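Local coordinates for protein CD1-2 antigen (Gallus gallus, PDB 3DBX) that is an MHC class I-like glycoprotein of the CD1 family that, as its relatives do, probably presents lipid antigens to T cells in a groove between two helices, at residues S10-L15 with W114-I119; I101-K106 with S168-Y173. One frame throughout, in Å; residues are numbered along the deposited sequence. Where two conformers were deposited one is given.

Interaction 1: S10-L15 with W114-I119; sequences SQFFQL and WSFVNI
F12 and Q14 meet W114 and F116 in an apolar side-chain contact on the face of the sheet turned away from helix 156-180. The two strands are next-but-one neighbours: their axes run 9.2 Å apart and almost parallel (3°), with strand 97-107 between them. No hydrogen bond crosses directly from 10-15 to 114-119. F13 and L15 pair through their backbones with C105 and T103, whereas F116 pairs with G104, so the side chains must bridge the middle strand.

The F116 ring lies with a face over G104 of the middle strand, its CZ 3.6 Å from G104 CA; with no side chain there, the ring rests directly on the backbone. F116 CE1 then approaches F12 CZ at 4.1 Å. Each ring meets the other at its edge, near the plane, so this is rim against rim and not a face-to-face stack; the two side chains cross at about a right angle. F12 extends across the sheet because its CG is anti to the backbone N (chi1 -171°).

This is the floor of the MHC class I-like antigen-binding platform, on its underside, where H102 and N118 each pack on an aromatic side chain of the chain of another protein. W114 sits at the solvent-exposed border: its CZ3 reaches F12 CZ obliquely at 4.3 Å, and one indole face takes F116 CD1 3.8 Å above the plane. The F12 ring is held between neighbours. Q14 CG lies 3.6 Å above one face, near the rim, and K106 makes a cation-pi contact on the opposite face. Q14 OE1 approaches the edge of F116 at CZ (4.3 Å), while its hydrogen bond goes to H102 NE2, whose ring meets F116 edge-to-face.

Interaction 2: I101-K106 with S168-Y173; sequences IHTGCK and SSFPNY
F170 reaches down from helix 156-180 onto C105 and T103 of strand 97-107, and its contacts change atom by atom. At the root, F170 CB sits 4.0 Å from C105 SG. The CA atoms of C105 and F170, 6.9 Å apart, are the closest pair between the two segments. Beyond CG the ring turns its edge to the strand: F170 CD2 is 4.4 Å from C105 CB, and F170 CE2 is 4.4 Å from T103 CG2, with both strand carbons near the ring plane. At the tip, F170 CZ comes within 4.1 Å of L15 CD1 on the adjoining strand. A chi1 of -67° sets CG anti to the carbonyl carbon and directs the ring along the strand toward T103.

Here a helical wall of the MHC class I-like groove rests on its beta-sheet floor, the axes of segments 101-106 and 168-173 crossing at -59° with a closest approach of 9.0 Å. T103 also touches a bound palmitic acid, so the packing borders the lipid-filled part of the groove. C105 SG, anti to its own backbone N, extends up to the helix, where it also meets P171 CD at 4.1 Å. The helix is kinked at this proline, whose N lacks a bond to the preceding turn. The F13 ring meets that of F170 edge-to-face, and the F166 ring meets it with the planes at about 85°.

Overall arrangement
Strand 97-107 relates the two contacts, whose centres are 6 Å apart on opposite faces of one antiparallel sheet. In interaction 1 it is the intermediary between 12-21 and 113-121; in interaction 2 it is itself a partner, with helix 156-180. Side chains alternate accordingly: F12, Q14 and F116 serve the underside, while F13, L15, T103 and C105 face the helix. Interaction 2 is wholly buried, joins sheet to helix and is apolar, with a sulfur against aliphatic carbons of the helix, and a methyl and a methylene carbon at an aromatic edge. Interaction 1 is a surface contact within the sheet, aromatic too, but with the Q14 amide at its edge and a middle-strand imidazole and ammonium group beside it.

Interaction 1: S10-L15 with W114-I119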
# COMPACT_ATOMS: atom_id res chain seq x y z
N SER A 10 7.59 -10.34 8.96
CA SER A 10 7.32 -11.58 8.25
C SER A 10 6.24 -12.44 8.91
O SER A 10 5.72 -13.36 8.29
CB SER A 10 8.60 -12.38 8.04
OG SER A 10 8.50 -13.11 6.82
N GLN A 11 5.92 -12.14 10.17
CA GLN A 11 4.83 -12.81 10.89
C GLN A 11 3.67 -11.86 11.19
O GLN A 11 3.05 -11.91 12.27
CB GLN A 11 5.38 -13.49 12.15
CG GLN A 11 6.37 -14.59 11.80
CD GLN A 11 7.07 -15.17 12.99
OE1 GLN A 11 7.81 -14.47 13.69
NE2 GLN A 11 6.87 -16.46 13.21
N PHE A 12 3.39 -10.98 10.23
CA PHE A 12 2.30 -10.01 10.31
C PHE A 12 1.34 -10.29 9.16
O PHE A 12 1.64 -9.99 7.98
CB PHE A 12 2.85 -8.57 10.26
CG PHE A 12 1.80 -7.47 10.54
CD1 PHE A 12 0.60 -7.74 11.17
CD2 PHE A 12 2.08 -6.14 10.21
CE1 PHE A 12 -0.34 -6.72 11.44
CE2 PHE A 12 1.17 -5.13 10.49
CZ PHE A 12 -0.05 -5.43 11.11
N PHE A 13 0.20 -10.86 9.51
CA PHE A 13 -0.86 -11.19 8.58
C PHE A 13 -1.96 -10.13 8.61
O PHE A 13 -2.45 -9.79 9.67
CB PHE A 13 -1.46 -12.54 8.97
CG PHE A 13 -2.48 -13.05 8.01
CD1 PHE A 13 -2.11 -13.42 6.71
CD2 PHE A 13 -3.80 -13.15 8.39
CE1 PHE A 13 -3.05 -13.90 5.81
CE2 PHE A 13 -4.76 -13.61 7.48
CZ PHE A 13 -4.37 -14.00 6.19
N GLN A 14 -2.31 -9.60 7.44
CA GLN A 14 -3.32 -8.55 7.31
C GLN A 14 -4.32 -8.86 6.20
O GLN A 14 -3.97 -9.45 5.19
CB GLN A 14 -2.66 -7.21 7.00
CG GLN A 14 -1.82 -6.65 8.11
CD GLN A 14 -1.33 -5.25 7.78
OE1 GLN A 14 -1.98 -4.27 8.10
NE2 GLN A 14 -0.18 -5.16 7.13
N LEU A 15 -5.55 -8.40 6.41
CA LEU A 15 -6.64 -8.53 5.48
C LEU A 15 -7.24 -7.14 5.27
O LEU A 15 -7.52 -6.40 6.22
CB LEU A 15 -7.72 -9.46 6.06
CG LEU A 15 -7.44 -10.94 6.28
CD1 LEU A 15 -8.56 -11.57 7.16
CD2 LEU A 15 -7.35 -11.67 4.96
N TRP A 114 -0.48 -9.33 18.62
CA TRP A 114 -1.32 -8.17 18.41
C TRP A 114 -2.36 -8.51 17.34
O TRP A 114 -2.01 -8.91 16.23
CB TRP A 114 -0.50 -6.94 18.00
CG TRP A 114 -1.31 -5.66 17.83
CD1 TRP A 114 -2.31 -5.19 18.66
CD2 TRP A 114 -1.16 -4.67 16.79
NE1 TRP A 114 -2.80 -4.00 18.19
CE2 TRP A 114 -2.11 -3.64 17.05
CE3 TRP A 114 -0.33 -4.55 15.67
CZ2 TRP A 114 -2.25 -2.52 16.23
CZ3 TRP A 114 -0.47 -3.42 14.85
CH2 TRP A 114 -1.42 -2.42 15.14
N SER A 115 -3.64 -8.38 17.70
CA SER A 115 -4.74 -8.68 16.78
C SER A 115 -5.74 -7.53 16.79
O SER A 115 -5.97 -6.93 17.83
CB SER A 115 -5.44 -9.98 17.18
OG SER A 115 -4.65 -11.13 16.88
N PHE A 116 -6.33 -7.23 15.64
CA PHE A 116 -7.30 -6.13 15.54
C PHE A 116 -8.32 -6.34 14.42
O PHE A 116 -8.04 -7.03 13.43
CB PHE A 116 -6.60 -4.77 15.38
CG PHE A 116 -5.79 -4.64 14.11
CD1 PHE A 116 -4.42 -4.90 14.11
CD2 PHE A 116 -6.39 -4.24 12.91
CE1 PHE A 116 -3.68 -4.76 12.94
CE2 PHE A 116 -5.66 -4.11 11.75
CZ PHE A 116 -4.29 -4.39 11.77
N VAL A 117 -9.51 -5.77 14.59
CA VAL A 117 -10.50 -5.66 13.53
C VAL A 117 -11.06 -4.24 13.50
O VAL A 117 -11.67 -3.79 14.49
CB VAL A 117 -11.68 -6.61 13.66
CG1 VAL A 117 -12.59 -6.46 12.43
CG2 VAL A 117 -11.22 -8.05 13.79
N ASN A 118 -10.87 -3.57 12.37
CA ASN A 118 -11.40 -2.22 12.16
C ASN A 118 -12.37 -2.12 10.98
O ASN A 118 -12.06 -2.59 9.90
CB ASN A 118 -10.23 -1.26 11.91
CG ASN A 118 -9.32 -1.12 13.10
OD1 ASN A 118 -9.73 -1.30 14.23
ND2 ASN A 118 -8.08 -0.79 12.85
N ILE A 119 -13.52 -1.49 11.20
CA ILE A 119 -14.48 -1.21 10.12
C ILE A 119 -14.59 0.30 9.86
O ILE A 119 -14.73 1.07 10.79
CB ILE A 119 -15.90 -1.81 10.41
CG1 ILE A 119 -15.78 -3.32 10.73
CG2 ILE A 119 -16.81 -1.62 9.23
CD1 ILE A 119 -17.10 -4.02 11.10

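Interaction 2: I101-K106 with S168-Y173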
# COMPACT_ATOMS: atom_id res chain seq x y z
N ILE A 101 -12.85 -2.99 5.66
CA ILE A 101 -12.52 -3.84 6.81
C ILE A 101 -11.02 -4.12 6.84
O ILE A 101 -10.48 -4.68 5.88
CB ILE A 101 -13.30 -5.20 6.80
CG1 ILE A 101 -14.81 -4.99 6.83
CG2 ILE A 101 -12.90 -6.08 7.99
CD1 ILE A 101 -15.49 -5.03 5.47
N HIS A 102 -10.36 -3.74 7.92
CA HIS A 102 -8.93 -3.97 8.06
C HIS A 102 -8.72 -4.82 9.29
O HIS A 102 -9.09 -4.43 10.39
CB HIS A 102 -8.17 -2.64 8.15
CG HIS A 102 -6.69 -2.79 8.28
ND1 HIS A 102 -5.89 -1.81 8.82
CD2 HIS A 102 -5.86 -3.81 7.94
CE1 HIS A 102 -4.63 -2.21 8.80
NE2 HIS A 102 -4.58 -3.43 8.29
N THR A 103 -8.14 -6.00 9.08
CA THR A 103 -7.84 -6.96 10.12
C THR A 103 -6.33 -7.26 10.12
O THR A 103 -5.69 -7.22 9.07
CB THR A 103 -8.62 -8.27 9.85
OG1 THR A 103 -10.02 -7.98 9.75
CG2 THR A 103 -8.40 -9.27 10.94
N GLY A 104 -5.78 -7.58 11.30
CA GLY A 104 -4.38 -7.99 11.40
C GLY A 104 -4.09 -8.94 12.54
O GLY A 104 -4.81 -8.96 13.54
N CYS A 105 -3.02 -9.72 12.38
CA CYS A 105 -2.49 -10.63 13.40
C CYS A 105 -0.96 -10.60 13.28
O CYS A 105 -0.41 -10.99 12.23
CB CYS A 105 -3.01 -12.06 13.18
SG CYS A 105 -2.54 -13.29 14.43
N LYS A 106 -0.30 -10.12 14.32
CA LYS A 106 1.17 -10.12 14.39
C LYS A 106 1.61 -11.11 15.45
O LYS A 106 1.01 -11.16 16.53
CB LYS A 106 1.67 -8.72 14.76
CG LYS A 106 3.14 -8.44 14.45
CD LYS A 106 3.43 -6.94 14.49
CE LYS A 106 4.26 -6.48 13.28
NZ LYS A 106 4.14 -5.00 12.99
N SER A 168 -6.01 -19.07 17.37
CA SER A 168 -5.68 -20.39 16.88
C SER A 168 -5.49 -20.40 15.37
O SER A 168 -4.43 -20.81 14.89
CB SER A 168 -6.77 -21.39 17.28
OG SER A 168 -6.65 -22.59 16.53
N SER A 169 -6.50 -19.94 14.64
CA SER A 169 -6.54 -20.12 13.20
C SER A 169 -5.47 -19.32 12.48
O SER A 169 -4.67 -19.89 11.73
CB SER A 169 -7.94 -19.81 12.66
OG SER A 169 -8.88 -20.77 13.15
N PHE A 170 -5.42 -18.01 12.74
CA PHE A 170 -4.44 -17.14 12.06
C PHE A 170 -2.98 -17.38 12.47
O PHE A 170 -2.11 -17.40 11.59
CB PHE A 170 -4.81 -15.65 12.15
CG PHE A 170 -6.05 -15.26 11.40
CD1 PHE A 170 -6.70 -16.16 10.55
CD2 PHE A 170 -6.56 -13.97 11.53
CE1 PHE A 170 -7.86 -15.79 9.84
CE2 PHE A 170 -7.72 -13.57 10.82
CZ PHE A 170 -8.36 -14.49 9.97
N PRO A 171 -2.68 -17.55 13.80
CA PRO A 171 -1.34 -17.94 14.24
C PRO A 171 -0.74 -19.22 13.63
O PRO A 171 0.43 -19.20 13.22
CB PRO A 171 -1.50 -18.09 15.76
CG PRO A 171 -2.57 -17.17 16.09
CD PRO A 171 -3.55 -17.28 14.96
N ASN A 172 -1.50 -20.32 13.60
CA ASN A 172 -1.09 -21.54 12.88
C ASN A 172 -0.80 -21.31 11.38
O ASN A 172 0.16 -21.86 10.85
CB ASN A 172 -2.13 -22.66 13.05
CG ASN A 172 -1.99 -23.39 14.38
OD1 ASN A 172 -1.94 -22.76 15.45
ND2 ASN A 172 -1.94 -24.72 14.33
N TYR A 173 -1.63 -20.50 10.74
CA TYR A 173 -1.50 -20.15 9.32
C TYR A 173 -0.21 -19.38 9.01
O TYR A 173 0.53 -19.74 8.08
CB TYR A 173 -2.74 -19.35 8.89
CG TYR A 173 -2.92 -19.11 7.41
CD1 TYR A 173 -2.69 -20.11 6.46
CD2 TYR A 173 -3.38 -17.88 6.96
CE1 TYR A 173 -2.89 -19.85 5.07
CE2 TYR A 173 -3.57 -17.63 5.62
CZ TYR A 173 -3.33 -18.62 4.68
OH TYR A 173 -3.55 -18.31 3.34